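Local coordinates for hypothetical protein aq_1665 (Aquifex aeolicus, PDB 1XM7), which is of unknown function but has a calcineurin-like phosphoesterase fold and is probably a hydrolase, at residues D97-I102 and R108-H113; L76-H81 and E86-Y91; C140-H145 and R182-L187. All blocks are in the same frame, centred on the assembly; numbering follows the deposited sequence.

How the contacts relate
From the N terminus the three contacts come in series, and none encloses or crosses another. Contact 2 closes first, bringing helix 85-88 back against strand 73-77 of the five-stranded sheet after a link of four residues. Contact 1 follows as a hairpin, pairing strands 99-104 and 107-112 at one edge of the four-stranded sheet. Contact 3 closes a longer loop of 36 residues and sets helix 182-185 against strand 142-145. Contact 1 touches both others: its strand 107-112 bonds to 142-145, and Phe98 and His113 pack on Val77, Met78 and Gly79. Contacts 2 and 3 lie on opposite sides of the chain's centre, their own centres about 23 Å apart.

Contact 1 of 3, residues D97-I102 and R108-H113; sequences DFYKII and RILLSH
Ile102 and Ile109 form one hydrogen-bonded pair of an antiparallel beta hairpin, and Lys100 with Leu111 another. The bond from Ile102 N to Ile109 O (2.9 Å) is nearly straight at 169°, while that from Lys100 N to Leu111 O is more bent, at 141°. With CG1 between the backbone N and carbonyl carbon (chi1 65°), Ile102 leans over Ile109 and Leu111 on their shared face, CG1 3.7 Å from Ile109 CB; CG2 is 4.0 Å from Leu111 CD1. Beta-branched isoleucine suits the strand, one branch for each partner. Cutting it back to alanine would probably leave Ile109 CB and Leu111 CD1 without cover on this side. Ile102 and Leu111 also touch Tyr48 of strand 46-49, and Ile109 packs on Ile144. On the other face, Leu110 CD2 lies 3.8 Å from Tyr99 CB, under helix 125-137. Ile101 CG2 meets the edge of the Arg108 guanidinium, 3.7 Å from NE, while NH2 salt-bridges Glu138. At the far end Phe98 O accepts Ser112 OG at 3.3 Å and a water that also takes His113 N. Four backbone bonds hold the strands while apolar side chains pack on both faces; Arg108 NE is buried without a partner.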
loop_
_atom_site.group_PDB
_atom_site.type_symbol
_atom_site.label_atom_id
_atom_site.label_comp_id
_atom_site.label_asym_id
_atom_site.label_seq_id
_atom_site.Cartn_x
_atom_site.Cartn_y
_atom_site.Cartn_z
ATOM N N ASP A 97 -1.845 -4.796 12.192
ATOM C CA ASP A 97 -1.382 -6.062 11.651
ATOM C C ASP A 97 -2.165 -6.709 10.517
ATOM O O ASP A 97 -1.646 -7.618 9.871
ATOM C CB ASP A 97 -1.153 -7.077 12.778
ATOM C CG ASP A 97 -2.345 -7.235 13.676
ATOM O OD1 ASP A 97 -2.682 -6.264 14.383
ATOM O OD2 ASP A 97 -2.939 -8.334 13.672
ATOM N N PHE A 98 -3.392 -6.276 10.253
ATOM C CA PHE A 98 -4.107 -6.882 9.138
ATOM C C PHE A 98 -5.008 -5.964 8.333
ATOM O O PHE A 98 -5.043 -6.070 7.112
ATOM C CB PHE A 98 -4.909 -8.100 9.587
ATOM C CG PHE A 98 -5.510 -8.883 8.439
ATOM C CD1 PHE A 98 -6.851 -8.729 8.090
ATOM C CD2 PHE A 98 -4.724 -9.755 7.693
ATOM C CE1 PHE A 98 -7.397 -9.429 7.024
ATOM C CE2 PHE A 98 -5.266 -10.460 6.619
ATOM C CZ PHE A 98 -6.606 -10.295 6.287
ATOM N N TYR A 99 -5.745 -5.076 8.992
ATOM C CA TYR A 99 -6.609 -4.159 8.257
ATOM C C TYR A 99 -6.873 -2.920 9.075
ATOM O O TYR A 99 -6.512 -2.845 10.243
ATOM C CB TYR A 99 -7.958 -4.800 7.951
ATOM C CG TYR A 99 -8.847 -4.874 9.169
ATOM C CD1 TYR A 99 -8.619 -5.816 10.164
ATOM C CD2 TYR A 99 -9.887 -3.966 9.350
ATOM C CE1 TYR A 99 -9.403 -5.856 11.311
ATOM C CE2 TYR A 99 -10.678 -3.992 10.496
ATOM C CZ TYR A 99 -10.428 -4.938 11.470
ATOM O OH TYR A 99 -11.197 -4.966 12.606
ATOM N N LYS A 100 -7.531 -1.953 8.454
ATOM C CA LYS A 100 -7.884 -0.716 9.129
ATOM C C LYS A 100 -9.064 -0.158 8.380
ATOM O O LYS A 100 -9.086 -0.159 7.151
ATOM C CB LYS A 100 -6.730 0.287 9.082
ATOM C CG LYS A 100 -6.657 1.228 10.281
ATOM C CD LYS A 100 -7.685 2.334 10.230
ATOM C CE LYS A 100 -7.438 3.352 11.341
ATOM N NZ LYS A 100 -7.566 2.718 12.685
ATOM N N ILE A 101 -10.059 0.300 9.121
ATOM C CA ILE A 101 -11.224 0.873 8.494
ATOM C C ILE A 101 -11.279 2.365 8.757
ATOM O O ILE A 101 -11.081 2.826 9.885
ATOM C CB ILE A 101 -12.504 0.198 8.993
ATOM C CG1 ILE A 101 -12.526 -1.245 8.496
ATOM C CG2 ILE A 101 -13.718 0.945 8.485
ATOM C CD1 ILE A 101 -13.682 -2.056 8.995
ATOM N N ILE A 102 -11.509 3.117 7.690
ATOM C CA ILE A 102 -11.608 4.562 7.791
ATOM C C ILE A 102 -12.845 5.009 7.024
ATOM O O ILE A 102 -13.342 4.279 6.163
ATOM C CB ILE A 102 -10.335 5.275 7.227
ATOM C CG1 ILE A 102 -10.189 5.034 5.729
ATOM C CG2 ILE A 102 -9.093 4.754 7.930
ATOM C CD1 ILE A 102 -9.021 5.778 5.125
ATOM N N ARG A 108 -17.376 4.364 3.564
ATOM C CA ARG A 108 -16.540 3.578 4.464
ATOM C C ARG A 108 -15.464 2.824 3.688
ATOM O O ARG A 108 -15.770 2.106 2.735
ATOM C CB ARG A 108 -17.438 2.609 5.223
ATOM C CG ARG A 108 -16.879 2.118 6.520
ATOM C CD ARG A 108 -17.971 1.488 7.366
ATOM N NE ARG A 108 -17.401 0.929 8.586
ATOM C CZ ARG A 108 -18.106 0.495 9.626
ATOM N NH1 ARG A 108 -19.434 0.554 9.609
ATOM N NH2 ARG A 108 -17.479 -0.011 10.682
ATOM N N ILE A 109 -14.209 2.976 4.116
ATOM C CA ILE A 109 -13.080 2.351 3.431
ATOM C C ILE A 109 -12.270 1.301 4.202
ATOM O O ILE A 109 -11.773 1.553 5.307
ATOM C CB ILE A 109 -12.078 3.424 2.936
ATOM C CG1 ILE A 109 -12.818 4.530 2.178
ATOM C CG2 ILE A 109 -11.036 2.776 2.024
ATOM C CD1 ILE A 109 -11.945 5.718 1.807
ATOM N N LEU A 110 -12.127 0.131 3.583
ATOM C CA LEU A 110 -11.357 -0.966 4.146
ATOM C C LEU A 110 -9.956 -0.871 3.565
ATOM O O LEU A 110 -9.772 -0.816 2.342
ATOM C CB LEU A 110 -11.947 -2.324 3.751
ATOM C CG LEU A 110 -11.746 -3.551 4.656
ATOM C CD1 LEU A 110 -11.618 -4.780 3.788
ATOM C CD2 LEU A 110 -10.529 -3.417 5.529
ATOM N N LEU A 111 -8.976 -0.848 4.459
ATOM C CA LEU A 111 -7.577 -0.790 4.086
ATOM C C LEU A 111 -6.956 -2.115 4.488
ATOM O O LEU A 111 -6.968 -2.497 5.666
ATOM C CB LEU A 111 -6.871 0.325 4.841
ATOM C CG LEU A 111 -7.479 1.723 4.780
ATOM C CD1 LEU A 111 -6.650 2.633 5.656
ATOM C CD2 LEU A 111 -7.517 2.235 3.348
ATOM N N SER A 112 -6.422 -2.819 3.507
ATOM C CA SER A 112 -5.783 -4.090 3.765
ATOM C C SER A 112 -4.676 -4.284 2.735
ATOM O O SER A 112 -4.659 -3.609 1.706
ATOM C CB SER A 112 -6.802 -5.207 3.650
ATOM O OG SER A 112 -6.237 -6.428 4.075
ATOM N N HIS A 113 -3.735 -5.178 3.011
ATOM C CA HIS A 113 -2.667 -5.430 2.062
ATOM C C HIS A 113 -3.165 -6.396 1.002
ATOM O O HIS A 113 -2.805 -6.299 -0.162
ATOM C CB HIS A 113 -1.465 -6.054 2.761
ATOM C CG HIS A 113 -0.425 -6.572 1.818
ATOM N ND1 HIS A 113 0.412 -5.741 1.102
ATOM C CD2 HIS A 113 -0.110 -7.834 1.445
ATOM C CE1 HIS A 113 1.196 -6.471 0.326
ATOM N NE2 HIS A 113 0.900 -7.743 0.516
HETATM O O HOH W 1 -2.886 -6.513 5.528
#

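Contact 2 of 3, residues L76-H81 and E86-Y91; sequences LVMGNH and ESLKEY
Leu76 and Leu88 meet inside a beta-alpha-beta unit, in which helix 85-88 connects the parallel strands 73-77 and 94-96. The tight part is small and wholly apolar. Leu76 CD2 lies 3.8 Å from Leu88 CD1, the two side chains crossing at about a right angle. Leu76 holds CG opposite its backbone N (chi1 162°), and this carries CD2 out to Leu88. Leu88 sends the same CD1 toward Met78, whose CE stands 4.4 Å away, a looser touch made by the end of a long and flexible thioether chain. Ile95 of strand 94-96 also touches Met78 and Leu88, so the apolar layer includes the next strand. Leu88 is buried and its side chain points at the strand, where a long, branched apolar chain can reach both Leu76 and Met78.

The side of segment 86-91 turned from the strand is looser and polar. Glu86 and Lys89 are exposed and form a long ion pair, 3.6 Å between Glu86 OE2 and Lys89 NZ, while Glu90 is bridged to Lys68. Beyond the strand, Gly79-Asn80-His81, with Asp82 next, matches the GNH(D/E) signature of calcineurin-like phosphoesterases, and the His81 ring stacks on Trp55. Past Leu88 the backbone is tied back on itself, Tyr91 N bonding to Leu88 O at 2.8 Å.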
loop_
_atom_site.group_PDB
_atom_site.type_symbol
_atom_site.label_atom_id
_atom_site.label_comp_id
_atom_site.label_asym_id
_atom_site.label_seq_id
_atom_site.Cartn_x
_atom_site.Cartn_y
_atom_site.Cartn_z
ATOM N N LEU A 76 0.961 2.044 8.954
ATOM C CA LEU A 76 1.173 0.850 8.135
ATOM C C LEU A 76 0.152 -0.256 8.382
ATOM O O LEU A 76 -0.318 -0.447 9.511
ATOM C CB LEU A 76 2.582 0.273 8.383
ATOM C CG LEU A 76 2.847 -1.192 7.966
ATOM C CD1 LEU A 76 2.935 -1.296 6.451
ATOM C CD2 LEU A 76 4.146 -1.702 8.586
ATOM N N VAL A 77 -0.190 -0.964 7.306
ATOM C CA VAL A 77 -1.082 -2.113 7.367
ATOM C C VAL A 77 -0.157 -3.196 6.830
ATOM O O VAL A 77 0.187 -3.215 5.643
ATOM C CB VAL A 77 -2.312 -1.973 6.445
ATOM C CG1 VAL A 77 -3.251 -3.162 6.656
ATOM C CG2 VAL A 77 -3.043 -0.668 6.743
ATOM N N MET A 78 0.263 -4.074 7.730
ATOM C CA MET A 78 1.194 -5.148 7.433
ATOM C C MET A 78 0.898 -6.125 6.313
ATOM O O MET A 78 -0.199 -6.661 6.197
ATOM C CB MET A 78 1.468 -5.920 8.719
ATOM C CG MET A 78 2.052 -5.035 9.807
ATOM S SD MET A 78 2.356 -5.865 11.327
ATOM C CE MET A 78 3.859 -6.602 10.958
ATOM N N GLY A 79 1.923 -6.343 5.495
ATOM C CA GLY A 79 1.859 -7.280 4.387
ATOM C C GLY A 79 2.584 -8.562 4.795
ATOM O O GLY A 79 3.110 -8.655 5.905
ATOM N N ASN A 80 2.639 -9.554 3.916
ATOM C CA ASN A 80 3.286 -10.790 4.301
ATOM C C ASN A 80 4.775 -10.686 4.597
ATOM O O ASN A 80 5.301 -11.454 5.409
ATOM C CB ASN A 80 3.063 -11.874 3.250
ATOM C CG ASN A 80 3.673 -13.208 3.660
ATOM O OD1 ASN A 80 4.516 -13.761 2.947
ATOM N ND2 ASN A 80 3.259 -13.727 4.819
ATOM N N HIS A 81 5.475 -9.755 3.960
ATOM C CA HIS A 81 6.899 -9.661 4.222
ATOM C C HIS A 81 7.224 -8.773 5.429
ATOM O O HIS A 81 8.350 -8.783 5.926
ATOM C CB HIS A 81 7.649 -9.168 2.987
ATOM C CG HIS A 81 9.138 -9.325 3.090
ATOM N ND1 HIS A 81 9.771 -10.539 2.925
ATOM C CD2 HIS A 81 10.114 -8.429 3.372
ATOM C CE1 HIS A 81 11.073 -10.384 3.097
ATOM N NE2 HIS A 81 11.307 -9.113 3.369
ATOM N N GLU A 86 8.801 -4.340 15.817
ATOM C CA GLU A 86 9.667 -3.472 16.605
ATOM C C GLU A 86 10.584 -2.614 15.746
ATOM O O GLU A 86 10.817 -1.440 16.047
ATOM C CB GLU A 86 10.491 -4.312 17.577
ATOM C CG GLU A 86 9.637 -4.930 18.666
ATOM C CD GLU A 86 8.756 -3.885 19.356
ATOM O OE1 GLU A 86 9.317 -2.932 19.960
ATOM O OE2 GLU A 86 7.505 -4.008 19.288
ATOM N N SER A 87 11.110 -3.205 14.680
ATOM C CA SER A 87 11.988 -2.475 13.775
ATOM C C SER A 87 11.166 -1.435 13.040
ATOM O O SER A 87 11.638 -0.330 12.765
ATOM C CB SER A 87 12.615 -3.420 12.750
ATOM O OG SER A 87 13.583 -4.266 13.337
ATOM N N LEU A 88 9.927 -1.804 12.730
ATOM C CA LEU A 88 9.009 -0.935 12.009
ATOM C C LEU A 88 8.464 0.226 12.824
ATOM O O LEU A 88 8.235 1.311 12.283
ATOM C CB LEU A 88 7.834 -1.757 11.474
ATOM C CG LEU A 88 8.149 -2.714 10.326
ATOM C CD1 LEU A 88 6.997 -3.693 10.135
ATOM C CD2 LEU A 88 8.420 -1.918 9.046
ATOM N N LYS A 89 8.263 0.011 14.120
ATOM C CA LYS A 89 7.687 1.053 14.954
ATOM C C LYS A 89 8.230 2.449 14.756
ATOM O O LYS A 89 7.498 3.426 14.944
ATOM C CB LYS A 89 7.749 0.665 16.428
ATOM C CG LYS A 89 6.683 -0.361 16.767
ATOM C CD LYS A 89 6.434 -0.507 18.257
ATOM C CE LYS A 89 5.320 -1.532 18.526
ATOM N NZ LYS A 89 4.880 -1.578 19.962
ATOM N N GLU A 90 9.484 2.570 14.348
ATOM C CA GLU A 90 10.006 3.910 14.173
ATOM C C GLU A 90 10.015 4.461 12.769
ATOM O O GLU A 90 10.723 5.425 12.477
ATOM C CB GLU A 90 11.387 4.034 14.780
ATOM C CG GLU A 90 12.498 3.441 14.008
ATOM C CD GLU A 90 13.775 3.608 14.788
ATOM O OE1 GLU A 90 14.185 2.639 15.476
ATOM O OE2 GLU A 90 14.343 4.726 14.742
ATOM N N TYR A 91 9.208 3.861 11.908
ATOM C CA TYR A 91 9.084 4.329 10.541
ATOM C C TYR A 91 7.617 4.666 10.318
ATOM O O TYR A 91 7.248 5.255 9.299
ATOM C CB TYR A 91 9.560 3.252 9.578
ATOM C CG TYR A 91 11.065 3.049 9.623
ATOM C CD1 TYR A 91 11.943 4.015 9.106
ATOM C CD2 TYR A 91 11.616 1.885 10.169
ATOM C CE1 TYR A 91 13.331 3.819 9.124
ATOM C CE2 TYR A 91 13.000 1.684 10.192
ATOM C CZ TYR A 91 13.849 2.648 9.665
ATOM O OH TYR A 91 15.203 2.408 9.642
#

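Contact 3 of 3, residues C140-H145 and R182-L187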
loop_
_atom_site.group_PDB
_atom_site.type_symbol
_atom_site.label_atom_id
_atom_site.label_comp_id
_atom_site.label_asym_id
_atom_site.label_seq_id
_atom_site.Cartn_x
_atom_site.Cartn_y
_atom_site.Cartn_z
ATOM N N CYS A 140 -18.647 -2.188 4.009
ATOM C CA CYS A 140 -17.711 -1.252 3.402
ATOM C C CYS A 140 -18.051 -0.877 1.965
ATOM O O CYS A 140 -18.613 -1.673 1.201
ATOM C CB CYS A 140 -16.293 -1.816 3.472
ATOM S SG CYS A 140 -15.667 -1.938 5.162
ATOM N N ASP A 141 -17.700 0.352 1.608
ATOM C CA ASP A 141 -17.963 0.862 0.278
ATOM C C ASP A 141 -16.785 0.656 -0.669
ATOM O O ASP A 141 -16.964 0.452 -1.874
ATOM C CB ASP A 141 -18.320 2.346 0.372
ATOM C CG ASP A 141 -19.625 2.576 1.111
ATOM O OD1 ASP A 141 -20.691 2.243 0.543
ATOM O OD2 ASP A 141 -19.587 3.070 2.261
ATOM N N LEU A 142 -15.577 0.696 -0.125
ATOM C CA LEU A 142 -14.395 0.522 -0.950
ATOM C C LEU A 142 -13.266 -0.199 -0.225
ATOM O O LEU A 142 -13.159 -0.154 1.001
ATOM C CB LEU A 142 -13.906 1.888 -1.426
ATOM C CG LEU A 142 -12.588 1.958 -2.195
ATOM C CD1 LEU A 142 -12.711 1.240 -3.544
ATOM C CD2 LEU A 142 -12.207 3.429 -2.378
ATOM N N LEU A 143 -12.431 -0.876 -1.005
ATOM C CA LEU A 143 -11.281 -1.579 -0.471
ATOM C C LEU A 143 -10.059 -1.060 -1.190
ATOM O O LEU A 143 -9.992 -1.102 -2.409
ATOM C CB LEU A 143 -11.384 -3.085 -0.711
ATOM C CG LEU A 143 -10.106 -3.892 -0.419
ATOM C CD1 LEU A 143 -9.743 -3.776 1.053
ATOM C CD2 LEU A 143 -10.307 -5.349 -0.800
ATOM N N ILE A 144 -9.107 -0.538 -0.431
ATOM C CA ILE A 144 -7.864 -0.063 -1.011
ATOM C C ILE A 144 -6.864 -1.104 -0.530
ATOM O O ILE A 144 -6.781 -1.385 0.670
ATOM C CB ILE A 144 -7.481 1.317 -0.471
ATOM C CG1 ILE A 144 -8.620 2.294 -0.735
ATOM C CG2 ILE A 144 -6.199 1.812 -1.141
ATOM C CD1 ILE A 144 -8.258 3.724 -0.464
ATOM N N HIS A 145 -6.134 -1.701 -1.465
ATOM C CA HIS A 145 -5.166 -2.735 -1.115
ATOM C C HIS A 145 -3.910 -2.654 -1.967
ATOM O O HIS A 145 -3.717 -1.712 -2.725
ATOM C CB HIS A 145 -5.801 -4.109 -1.308
ATOM C CG HIS A 145 -6.109 -4.417 -2.735
ATOM N ND1 HIS A 145 -5.124 -4.635 -3.673
ATOM C CD2 HIS A 145 -7.284 -4.463 -3.406
ATOM C CE1 HIS A 145 -5.679 -4.797 -4.861
ATOM N NE2 HIS A 145 -6.988 -4.696 -4.727
ATOM N N ARG A 182 -8.088 12.045 -3.699
ATOM C CA ARG A 182 -8.818 12.587 -4.834
ATOM C C ARG A 182 -9.398 11.452 -5.646
ATOM O O ARG A 182 -10.595 11.427 -5.925
ATOM C CB ARG A 182 -7.889 13.417 -5.717
ATOM C CG ARG A 182 -7.504 14.772 -5.131
ATOM C CD ARG A 182 -8.348 15.917 -5.706
ATOM N NE ARG A 182 -9.764 15.867 -5.321
ATOM C CZ ARG A 182 -10.759 15.458 -6.111
ATOM N NH1 ARG A 182 -10.514 15.052 -7.356
ATOM N NH2 ARG A 182 -12.009 15.461 -5.654
ATOM N N GLU A 183 -8.539 10.511 -6.022
ATOM C CA GLU A 183 -8.955 9.362 -6.810
ATOM C C GLU A 183 -10.040 8.531 -6.133
ATOM O O GLU A 183 -10.736 7.755 -6.794
ATOM C CB GLU A 183 -7.740 8.501 -7.130
ATOM C CG GLU A 183 -6.824 9.157 -8.140
ATOM C CD GLU A 183 -5.370 8.770 -7.957
ATOM O OE1 GLU A 183 -4.741 9.243 -6.983
ATOM O OE2 GLU A 183 -4.858 7.989 -8.789
ATOM N N ILE A 184 -10.184 8.691 -4.818
ATOM C CA ILE A 184 -11.213 7.969 -4.071
ATOM C C ILE A 184 -12.535 8.646 -4.390
ATOM O O ILE A 184 -13.550 7.989 -4.611
ATOM C CB ILE A 184 -10.993 8.054 -2.536
ATOM C CG1 ILE A 184 -9.654 7.427 -2.154
ATOM C CG2 ILE A 184 -12.129 7.343 -1.805
ATOM C CD1 ILE A 184 -9.395 7.425 -0.670
ATOM N N ASP A 185 -12.496 9.977 -4.407
ATOM C CA ASP A 185 -13.659 10.806 -4.694
ATOM C C ASP A 185 -14.150 10.582 -6.114
ATOM O O ASP A 185 -15.349 10.649 -6.382
ATOM C CB ASP A 185 -13.302 12.276 -4.497
ATOM C CG ASP A 185 -12.927 12.586 -3.066
ATOM O OD1 ASP A 185 -12.385 13.682 -2.805
ATOM O OD2 ASP A 185 -13.184 11.728 -2.196
ATOM N N LYS A 186 -13.218 10.314 -7.022
ATOM C CA LYS A 186 -13.571 10.072 -8.410
ATOM C C LYS A 186 -14.541 8.899 -8.467
ATOM O O LYS A 186 -15.176 8.661 -9.485
ATOM C CB LYS A 186 -12.319 9.761 -9.236
ATOM C CG LYS A 186 -11.126 10.696 -8.986
ATOM C CD LYS A 186 -11.498 12.176 -9.056
ATOM C CE LYS A 186 -12.038 12.576 -10.429
ATOM N NZ LYS A 186 -12.537 13.990 -10.464
ATOM N N LEU A 187 -14.650 8.166 -7.363
ATOM C CA LEU A 187 -15.557 7.025 -7.281
ATOM C C LEU A 187 -16.846 7.446 -6.571
ATOM O O LEU A 187 -17.938 7.338 -7.134
ATOM C CB LEU A 187 -14.896 5.879 -6.514
ATOM C CG LEU A 187 -13.565 5.398 -7.090
ATOM C CD1 LEU A 187 -12.961 4.358 -6.173
ATOM C CD2 LEU A 187 -13.780 4.827 -8.477
#
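Leu142 and Ile144 meet Ile184 and Leu187 through aliphatic carbon alone, and the flat groups of the two segments stand apart from this interface. The Arg182 guanidinium, on the exposed side of the helix, has Lys186 NZ at its edge, near its plane, and its NH2 pairs with Asp185 OD1 at 3.4 Å; that carboxylate oxygen also has a long, weak ion pair with Lys105. The His145 ring lies on the other face of the strand, near Pro115, Cys157, Cys159 and Cys166.

What carries the contact is a short row of methyl groups. Leu142 CD2 is shared, 4.0 Å from Ile184 CG2 and 4.0 Å from Leu187 CD1. Leu142 places CG opposite the backbone N (chi1 174°), which extends its branch from the strand toward the helix and lets both CD1 and CD2 approach Leu187. Two residues along the strand, Ile144 CD1 meets Ile184 CD1 at 3.9 Å, the two chains crossing at about a right angle. Ile184 thus uses two branches, CG2 for Leu142 and CD1 for Ile144, for which a beta-branched residue is well suited. Leu187 is exposed and closes the row at its outer end, whereas Leu142, Ile144 and Ile184 are buried. No hydrogen bond crosses the interface; backbone bonds of the strand go to Arg108, Leu110, Glu165 and Ile167.

The contact packs a C-terminal helical turn on a strand of the two-sheet sandwich of the calcineurin-like phosphoesterase fold. Strand 142-145 runs between strands 107-112 and 166-168, and its side chains alternate. Leu143 turns to Val131 and Tyr135 of helix 125-137 on one face, while the face of Leu142 and Ile144 meets both helix 182-185 and the five-stranded sheet.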